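Local coordinates for YaeQ family protein (PDB 2OT9) that is of unknown function but belongs to the YaeQ family of the PDDEXK nuclease-like clan and binds meso-tartaric acid in the crystal, at residues Lys9-Leu14 / Ser24-Ile29; Ile129-Gln134 / Gln173-Glu178; Asp16-Val21 / Val152-Gly157. One frame throughout, in Å; residues are numbered along the deposited sequence.

Interaction 1: residues Lys9-Leu14 / Ser24-Ile29; sequences KFELNL and SVKQTI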
loop_
_atom_site.group_PDB
_atom_site.type_symbol
_atom_site.label_atom_id
_atom_site.label_comp_id
_atom_site.label_asym_id
_atom_site.label_seq_id
_atom_site.Cartn_x
_atom_site.Cartn_y
_atom_site.Cartn_z
ATOM N N LYS A 9 -11.324 -8.164 -8.743
ATOM C CA LYS A 9 -11.734 -6.881 -9.293
ATOM C C LYS A 9 -11.967 -5.916 -8.135
ATOM O O LYS A 9 -12.724 -6.226 -7.209
ATOM C CB LYS A 9 -13.017 -7.048 -10.095
ATOM C CG LYS A 9 -12.907 -8.059 -11.258
ATOM C CD LYS A 9 -12.537 -7.365 -12.563
ATOM C CE LYS A 9 -12.100 -8.359 -13.630
ATOM N NZ LYS A 9 -12.048 -7.682 -14.965
ATOM N N PHE A 10 -11.313 -4.755 -8.198
ATOM C CA PHE A 10 -11.385 -3.737 -7.165
ATOM C C PHE A 10 -12.190 -2.566 -7.725
ATOM O O PHE A 10 -11.842 -2.016 -8.781
ATOM C CB PHE A 10 -9.967 -3.301 -6.813
ATOM C CG PHE A 10 -9.859 -2.282 -5.701
ATOM C CD1 PHE A 10 -10.647 -2.356 -4.556
ATOM C CD2 PHE A 10 -8.866 -1.312 -5.756
ATOM C CE1 PHE A 10 -10.470 -1.438 -3.516
ATOM C CE2 PHE A 10 -8.690 -0.402 -4.719
ATOM C CZ PHE A 10 -9.490 -0.468 -3.598
ATOM N N GLU A 11 -13.277 -2.224 -7.036
ATOM C CA GLU A 11 -14.099 -1.053 -7.367
ATOM C C GLU A 11 -13.975 -0.033 -6.234
ATOM O O GLU A 11 -14.437 -0.271 -5.107
ATOM C CB GLU A 11 -15.566 -1.460 -7.597
ATOM C CG GLU A 11 -15.715 -2.626 -8.600
ATOM C CD GLU A 11 -17.158 -2.935 -8.966
ATOM O OE1 GLU A 11 -18.064 -2.268 -8.426
ATOM O OE2 GLU A 11 -17.383 -3.839 -9.802
ATOM N N LEU A 12 -13.324 1.089 -6.533
ATOM C CA LEU A 12 -13.025 2.096 -5.515
ATOM C C LEU A 12 -13.752 3.421 -5.778
ATOM O O LEU A 12 -13.537 4.041 -6.824
ATOM C CB LEU A 12 -11.510 2.347 -5.450
ATOM C CG LEU A 12 -10.976 3.506 -4.586
ATOM C CD1 LEU A 12 -11.288 3.292 -3.100
ATOM C CD2 LEU A 12 -9.464 3.655 -4.789
ATOM N N ASN A 13 -14.615 3.836 -4.845
ATOM C CA ASN A 13 -15.116 5.216 -4.816
ATOM C C ASN A 13 -14.315 6.000 -3.790
ATOM O O ASN A 13 -14.456 5.778 -2.580
ATOM C CB ASN A 13 -16.612 5.289 -4.475
ATOM C CG ASN A 13 -17.479 4.582 -5.502
ATOM O OD1 ASN A 13 -17.194 4.610 -6.694
ATOM N ND2 ASN A 13 -18.546 3.950 -5.041
ATOM N N LEU A 14 -13.468 6.902 -4.279
ATOM C CA LEU A 14 -12.528 7.638 -3.432
ATOM C C LEU A 14 -12.947 9.090 -3.239
ATOM O O LEU A 14 -13.199 9.807 -4.222
ATOM C CB LEU A 14 -11.128 7.562 -4.063
ATOM C CG LEU A 14 -9.963 8.320 -3.405
ATOM C CD1 LEU A 14 -9.684 7.815 -1.977
ATOM C CD2 LEU A 14 -8.724 8.229 -4.293
ATOM N N SER A 24 -14.090 7.529 -9.082
ATOM C CA SER A 24 -14.519 6.131 -9.101
ATOM C C SER A 24 -13.594 5.409 -10.062
ATOM O O SER A 24 -13.473 5.786 -11.232
ATOM C CB SER A 24 -15.964 5.976 -9.580
ATOM O OG SER A 24 -16.870 6.400 -8.587
ATOM N N VAL A 25 -12.931 4.381 -9.549
ATOM C CA VAL A 25 -11.893 3.666 -10.270
ATOM C C VAL A 25 -12.150 2.152 -10.176
ATOM O O VAL A 25 -12.700 1.659 -9.191
ATOM C CB VAL A 25 -10.483 3.984 -9.664
ATOM C CG1 VAL A 25 -9.386 3.224 -10.393
ATOM C CG2 VAL A 25 -10.198 5.461 -9.748
ATOM N N LYS A 26 -11.758 1.439 -11.225
ATOM C CA LYS A 26 -11.758 -0.013 -11.245
ATOM C C LYS A 26 -10.344 -0.485 -11.549
ATOM O O LYS A 26 -9.657 0.089 -12.397
ATOM C CB LYS A 26 -12.724 -0.538 -12.299
ATOM C CG LYS A 26 -14.179 -0.270 -11.965
ATOM C CD LYS A 26 -15.094 -1.128 -12.791
ATOM C CE LYS A 26 -16.544 -0.753 -12.569
ATOM N NZ LYS A 26 -17.422 -1.530 -13.485
ATOM N N GLN A 27 -9.894 -1.502 -10.826
ATOM C CA GLN A 27 -8.601 -2.122 -11.078
ATOM C C GLN A 27 -8.748 -3.624 -11.037
ATOM O O GLN A 27 -9.498 -4.151 -10.215
ATOM C CB GLN A 27 -7.586 -1.716 -10.004
ATOM C CG GLN A 27 -6.985 -0.338 -10.186
ATOM C CD GLN A 27 -6.054 -0.262 -11.377
ATOM O OE1 GLN A 27 -6.026 0.744 -12.088
ATOM N NE2 GLN A 27 -5.298 -1.331 -11.615
ATOM N N THR A 28 -8.038 -4.308 -11.930
ATOM C CA THR A 28 -7.899 -5.751 -11.856
ATOM C C THR A 28 -6.594 -6.056 -11.119
ATOM O O THR A 28 -5.562 -5.424 -11.372
ATOM C CB THR A 28 -7.938 -6.380 -13.269
ATOM O OG1 THR A 28 -9.259 -6.230 -13.811
ATOM C CG2 THR A 28 -7.592 -7.867 -13.218
ATOM N N ILE A 29 -6.648 -6.986 -10.176
ATOM C CA ILE A 29 -5.468 -7.343 -9.388
ATOM C C ILE A 29 -5.242 -8.851 -9.393
ATOM O O ILE A 29 -6.169 -9.632 -9.182
ATOM C CB ILE A 29 -5.577 -6.863 -7.928
ATOM C CG1 ILE A 29 -5.917 -5.378 -7.877
ATOM C CG2 ILE A 29 -4.262 -7.110 -7.180
ATOM C CD1 ILE A 29 -7.112 -5.122 -7.052
#

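Interaction 2: residues Ile129-Gln134 / Gln173-Glu178; sequences IAAVPQ and QWLTGE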
loop_
_atom_site.group_PDB
_atom_site.type_symbol
_atom_site.label_atom_id
_atom_site.label_comp_id
_atom_site.label_asym_id
_atom_site.label_seq_id
_atom_site.Cartn_x
_atom_site.Cartn_y
_atom_site.Cartn_z
ATOM N N ILE A 129 7.428 5.701 5.915
ATOM C CA ILE A 129 6.980 4.412 6.438
ATOM C C ILE A 129 5.860 4.623 7.436
ATOM O O ILE A 129 6.029 5.350 8.433
ATOM C CB ILE A 129 8.130 3.615 7.157
ATOM C CG1 ILE A 129 9.328 3.404 6.230
ATOM C CG2 ILE A 129 7.603 2.260 7.706
ATOM C CD1 ILE A 129 10.543 2.792 6.914
ATOM N N ALA A 130 4.717 3.992 7.166
ATOM C CA ALA A 130 3.583 4.011 8.079
ATOM C C ALA A 130 3.170 2.568 8.328
ATOM O O ALA A 130 3.337 1.712 7.454
ATOM C CB ALA A 130 2.425 4.794 7.466
ATOM N N ALA A 131 2.653 2.284 9.512
ATOM C CA ALA A 131 2.173 0.938 9.841
ATOM C C ALA A 131 0.635 0.907 9.897
ATOM O O ALA A 131 0.009 1.838 10.413
ATOM C CB ALA A 131 2.752 0.489 11.167
ATOM N N VAL A 132 0.053 -0.176 9.388
ATOM C CA VAL A 132 -1.386 -0.414 9.432
ATOM C C VAL A 132 -1.674 -1.269 10.675
ATOM O O VAL A 132 -1.042 -2.312 10.843
ATOM C CB VAL A 132 -1.863 -1.204 8.174
ATOM C CG1 VAL A 132 -3.376 -1.430 8.209
ATOM C CG2 VAL A 132 -1.454 -0.488 6.859
ATOM N N PRO A 133 -2.598 -0.832 11.550
ATOM C CA PRO A 133 -2.924 -1.619 12.774
ATOM C C PRO A 133 -3.523 -2.985 12.418
ATOM O O PRO A 133 -4.312 -3.079 11.474
ATOM C CB PRO A 133 -3.987 -0.754 13.488
ATOM C CG PRO A 133 -3.832 0.611 12.913
ATOM C CD PRO A 133 -3.370 0.418 11.478
ATOM N N GLN A 134 -3.177 -4.028 13.170
ATOM C CA GLN A 134 -3.580 -5.379 12.784
ATOM C C GLN A 134 -5.077 -5.621 12.938
ATOM O O GLN A 134 -5.662 -6.348 12.133
ATOM C CB GLN A 134 -2.774 -6.471 13.521
ATOM C CG GLN A 134 -3.034 -7.944 13.010
ATOM C CD GLN A 134 -2.378 -8.326 11.646
ATOM O OE1 GLN A 134 -2.655 -9.402 11.103
ATOM N NE2 GLN A 134 -1.526 -7.469 11.108
ATOM N N GLN A 173 0.037 4.563 11.664
ATOM C CA GLN A 173 1.084 5.035 12.567
ATOM C C GLN A 173 2.307 5.382 11.736
ATOM O O GLN A 173 2.906 4.495 11.143
ATOM C CB GLN A 173 1.451 3.968 13.605
ATOM C CG GLN A 173 2.594 4.437 14.556
ATOM C CD GLN A 173 3.056 3.364 15.540
ATOM O OE1 GLN A 173 3.407 2.250 15.152
ATOM N NE2 GLN A 173 3.076 3.712 16.818
ATOM N N TRP A 174 2.689 6.651 11.703
ATOM C CA TRP A 174 3.880 7.070 10.945
ATOM C C TRP A 174 5.168 6.772 11.704
ATOM O O TRP A 174 5.357 7.259 12.823
ATOM C CB TRP A 174 3.776 8.561 10.541
ATOM C CG TRP A 174 2.776 8.699 9.455
ATOM C CD1 TRP A 174 1.442 8.978 9.595
ATOM C CD2 TRP A 174 2.998 8.475 8.060
ATOM N NE1 TRP A 174 0.825 8.959 8.359
ATOM C CE2 TRP A 174 1.760 8.655 7.404
ATOM C CE3 TRP A 174 4.137 8.157 7.291
ATOM C CZ2 TRP A 174 1.622 8.530 6.019
ATOM C CZ3 TRP A 174 3.992 8.010 5.916
ATOM C CH2 TRP A 174 2.747 8.207 5.294
ATOM N N LEU A 175 6.046 5.967 11.102
ATOM C CA LEU A 175 7.357 5.675 11.682
ATOM C C LEU A 175 8.427 6.674 11.203
ATOM O O LEU A 175 9.274 7.119 11.985
ATOM C CB LEU A 175 7.800 4.235 11.368
ATOM C CG LEU A 175 7.160 3.124 12.208
ATOM C CD1 LEU A 175 5.709 2.951 11.893
ATOM C CD2 LEU A 175 7.908 1.776 12.054
ATOM N N THR A 176 8.376 7.023 9.920
ATOM C CA THR A 176 9.286 8.015 9.349
ATOM C C THR A 176 8.604 8.701 8.166
ATOM O O THR A 176 7.778 8.089 7.481
ATOM C CB THR A 176 10.645 7.379 8.918
ATOM O OG1 THR A 176 11.604 8.419 8.671
ATOM C CG2 THR A 176 10.481 6.546 7.658
ATOM N N GLY A 177 8.933 9.964 7.940
ATOM C CA GLY A 177 8.440 10.676 6.764
ATOM C C GLY A 177 6.949 10.935 6.863
ATOM O O GLY A 177 6.414 11.085 7.968
ATOM N N GLU A 178 6.274 10.993 5.711
ATOM C CA GLU A 178 4.901 11.489 5.658
ATOM C C GLU A 178 4.227 11.069 4.356
ATOM O O GLU A 178 4.874 10.547 3.432
ATOM C CB GLU A 178 4.883 13.027 5.757
ATOM C CG GLU A 178 5.618 13.742 4.620
ATOM C CD GLU A 178 5.569 15.267 4.704
ATOM O OE1 GLU A 178 6.062 15.917 3.756
ATOM O OE2 GLU A 178 5.041 15.828 5.694
#

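Interaction 3: residues Asp16-Val21 / Val152-Gly157; sequences DLDRGV and VMISEG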
loop_
_atom_site.group_PDB
_atom_site.type_symbol
_atom_site.label_atom_id
_atom_site.label_comp_id
_atom_site.label_asym_id
_atom_site.label_seq_id
_atom_site.Cartn_x
_atom_site.Cartn_y
_atom_site.Cartn_z
ATOM N N ASP A 16 -11.169 11.895 -1.220
ATOM C CA ASP A 16 -9.991 12.269 -0.454
ATOM C C ASP A 16 -10.059 13.769 -0.219
ATOM O O ASP A 16 -9.744 14.575 -1.098
ATOM C CB ASP A 16 -8.724 11.832 -1.199
ATOM C CG ASP A 16 -7.436 12.274 -0.519
ATOM O OD1 ASP A 16 -7.450 13.118 0.408
ATOM O OD2 ASP A 16 -6.378 11.761 -0.938
ATOM N N LEU A 17 -10.509 14.134 0.976
ATOM C CA LEU A 17 -10.727 15.533 1.312
ATOM C C LEU A 17 -9.430 16.276 1.590
ATOM O O LEU A 17 -9.396 17.488 1.527
ATOM C CB LEU A 17 -11.668 15.644 2.510
ATOM C CG LEU A 17 -13.035 14.998 2.304
ATOM C CD1 LEU A 17 -13.826 15.115 3.566
ATOM C CD2 LEU A 17 -13.796 15.621 1.126
ATOM N N ASP A 18 -8.372 15.542 1.904
ATOM C CA ASP A 18 -7.060 16.146 2.155
ATOM C C ASP A 18 -6.393 16.625 0.867
ATOM O O ASP A 18 -5.729 17.661 0.860
ATOM C CB ASP A 18 -6.150 15.150 2.875
ATOM C CG ASP A 18 -6.583 14.892 4.313
ATOM O OD1 ASP A 18 -7.427 15.662 4.836
ATOM O OD2 ASP A 18 -6.078 13.917 4.916
ATOM N N ARG A 19 -6.598 15.890 -0.226
ATOM C CA ARG A 19 -5.976 16.230 -1.509
ATOM C C ARG A 19 -6.949 16.787 -2.540
ATOM O O ARG A 19 -6.525 17.270 -3.584
ATOM C CB ARG A 19 -5.247 15.020 -2.089
ATOM C CG ARG A 19 -3.986 14.685 -1.325
ATOM C CD ARG A 19 -3.388 13.405 -1.818
ATOM N NE ARG A 19 -2.020 13.286 -1.340
ATOM C CZ ARG A 19 -1.116 12.467 -1.858
ATOM N NH1 ARG A 19 -1.438 11.683 -2.885
ATOM N NH2 ARG A 19 0.119 12.454 -1.359
ATOM N N GLY A 20 -8.245 16.720 -2.245
ATOM C CA GLY A 20 -9.262 17.175 -3.182
ATOM C C GLY A 20 -9.298 16.217 -4.361
ATOM O O GLY A 20 -9.303 16.641 -5.513
ATOM N N VAL A 21 -9.285 14.919 -4.064
ATOM C CA VAL A 21 -9.353 13.895 -5.091
ATOM C C VAL A 21 -10.658 13.116 -4.931
ATOM O O VAL A 21 -10.940 12.582 -3.853
ATOM C CB VAL A 21 -8.129 12.925 -5.012
ATOM C CG1 VAL A 21 -8.238 11.838 -6.069
ATOM C CG2 VAL A 21 -6.845 13.703 -5.180
ATOM N N VAL A 152 -14.048 4.842 0.096
ATOM C CA VAL A 152 -12.970 5.346 0.940
ATOM C C VAL A 152 -13.060 6.863 1.083
ATOM O O VAL A 152 -13.138 7.591 0.080
ATOM C CB VAL A 152 -11.581 4.950 0.382
ATOM C CG1 VAL A 152 -10.439 5.637 1.167
ATOM C CG2 VAL A 152 -11.398 3.418 0.416
HETATM N N MSE A 153 -13.076 7.328 2.330
HETATM C CA MSE A 153 -12.955 8.747 2.619
HETATM C C MSE A 153 -11.651 8.969 3.376
HETATM O O MSE A 153 -11.342 8.243 4.339
HETATM C CB MSE A 153 -14.143 9.266 3.424
HETATM C CG MSE A 153 -13.970 10.731 3.898
HETATM SE SE MSE A 153 -15.584 11.479 4.658
HETATM C CE MSE A 153 -16.519 11.784 2.998
ATOM N N ILE A 154 -10.879 9.952 2.925
ATOM C CA ILE A 154 -9.627 10.318 3.598
ATOM C C ILE A 154 -9.780 11.737 4.145
ATOM O O ILE A 154 -9.999 12.706 3.384
ATOM C CB ILE A 154 -8.408 10.185 2.640
ATOM C CG1 ILE A 154 -8.344 8.752 2.062
ATOM C CG2 ILE A 154 -7.089 10.569 3.354
ATOM C CD1 ILE A 154 -7.206 8.512 1.057
ATOM N N SER A 155 -9.691 11.851 5.467
ATOM C CA SER A 155 -9.884 13.123 6.144
ATOM C C SER A 155 -8.897 13.287 7.301
ATOM O O SER A 155 -8.797 12.421 8.176
ATOM C CB SER A 155 -11.333 13.218 6.638
ATOM O OG SER A 155 -11.568 14.453 7.292
ATOM N N GLU A 156 -8.161 14.397 7.293
ATOM C CA GLU A 156 -7.151 14.671 8.320
ATOM C C GLU A 156 -6.192 13.488 8.536
ATOM O O GLU A 156 -5.840 13.148 9.677
ATOM C CB GLU A 156 -7.832 15.112 9.630
ATOM C CG GLU A 156 -8.729 16.347 9.447
ATOM C CD GLU A 156 -9.311 16.902 10.745
ATOM O OE1 GLU A 156 -9.021 16.351 11.831
ATOM O OE2 GLU A 156 -10.061 17.907 10.674
ATOM N N GLY A 157 -5.788 12.848 7.437
ATOM C CA GLY A 157 -4.830 11.746 7.501
ATOM C C GLY A 157 -5.419 10.386 7.856
ATOM O O GLY A 157 -4.712 9.368 7.777
#

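Interaction 1: residues Lys9-Leu14 / Ser24-Ile29
F10 and L12 meet Q27 and V25 in the antiparallel beta hairpin made by strands 6-16 and 21-31. F10-Q27 and L12-V25 are both hydrogen-bonded pairs with reciprocal backbone bonds; F10 N to Q27 O and L12 N to V25 O are each 2.8 Å and nearly straight. The short strand segments run at 161° to each other. On the F10, L12, V25 and Q27 face, CB of F10 packs on CD1 of I29 at 3.4 Å, while CB of Q27 sits at the edge of the F10 ring. With CG anti to the backbone N (chi1 -177°), this ring leans away from strand 24-29 and finds W150 edge-to-face. V25 and Q27 rest on Y47, so helix 37-49 helps to cover this face. The other face is polar. There E11 OE2 and K26 NZ stay 4.3 Å apart, too far for a salt bridge, and K9 runs alongside T28, where its NZ makes a weak bond to OG1. N13 is fixed from two directions: D151 takes its ND2, and S24 OG donates to its OD1 at 2.6 Å from 35° out of the amide's carbonyl plane.

Interaction 2: residues Ile129-Gln134 / Gln173-Glu178
The W174 indole is covered on both faces. CB of A130 lies over its six-membered ring, 3.7 Å from the centroid and only 8° off the ring normal, a CH-pi contact made almost straight down. On the opposite face CA of E178 sits toward the rim, and T176 O lies in the ring plane at the edge. The chain after W174 therefore curls around its own side chain. With CG beside the backbone N and anti to the carbonyl carbon (chi1 -73°), the indole is brought over the methyl of A130 on strand 127-131.

The backbones pair antiparallel, and a classic beta bulge breaks their regularity: L175 and T176 both face I129. I129 O accepts two bonds, a short one from L175 N (2.7 Å) and a longer one from T176 N (3.2 Å), the latter in the carbonyl plane on a lone pair. I129 N returns a bond to T176 O. On the other side of the bulge A131 and Q173 form a regular hydrogen-bonded pair, with A131 N 2.8 Å from Q173 O.

On the face opposite A130 and W174, I129 CG1 packs on CG2 of T176 at 3.6 Å, and CD1 of L175 reaches CB of A131 at 3.9 Å. I129 also packs on L104, I118 and I121, while A130 bonds through its backbone to L104 and A106, tying strand 127-131 to strand 101-106.

The chain turns a corner at L175, where strand 166-174 gives way to the C-terminal tail. Here the extra residue of the bulge is absorbed without loss of pairing: both of its N-H groups share one acceptor, while the A130 methyl sits squarely over the six-membered ring of W174.

Interaction 3: residues Asp16-Val21 / Val152-Gly157
The turn of the first beta hairpin, between strands 6-16 and 21-31, docks on the end of strand 147-155 and the type I' turn, E156-G157, that follows it. D16 forms a parallel bridge with I154, and L17 N donates to I154 O at 2.8 Å, prolonging the sheet to the last residue of strand 6-16. Beyond it the D18 carboxylate takes over. Its OD1 accepts from E156 N (2.9 Å) and its OD2 from G157 N (2.8 Å), each oxygen using its syn lone pair. This two-pronged grip fixes the carboxylate against two successive amides, just where both residues have positive phi and the chain turns into strand 158-163. D18 is set up for it by chi1 -70°, which puts CG beside its own backbone N and anti to the carbonyl carbon.

D16 braces the turn from within. As an Asx motif its OD1 accepts from R19 N, which comes 59° out of the carboxylate plane, and more weakly from D18 N. G20 and V21 both face D16 in a G1 beta bulge, with positive phi at the glycine. The other oxygen of D16, OD2, makes a salt bridge with R179, and R19 NH2 bonds to G180 O, so the C-terminal tail is drawn onto the turn.

Side chains pack around these bonds. I154 lies across the D16 side chain, I154 CB 3.8 Å from D16 OD1, and its CG2 approaches D18 OD2. On the other side of the bridge the L17 side chain crosses M153, a selenomethionine, and L17 CD1 stands 4.2 Å from its SE.

In the fold
All three interactions belong to one mixed sheet. Along the chain interaction 1 closes before interaction 2 opens, whereas the segments of interaction 3 alternate with those of both. Interactions 1 and 3 touch, their centres about 17 Å apart: strand 6-16 is hydrogen-bonded to strand 147-155, N13 O to V152 N at 2.9 Å, while L12 and L14 pack on V152. Interaction 2 lies on the opposite side of the chain's centre from interaction 1, about 24 Å between centres, where strand 166-174 meets strand 127-131. Strand 158-163 bridges the gap between strands 147-155 and 166-174. The N-terminal hairpin and the C-terminal strands are thus built into a single continuous sheet.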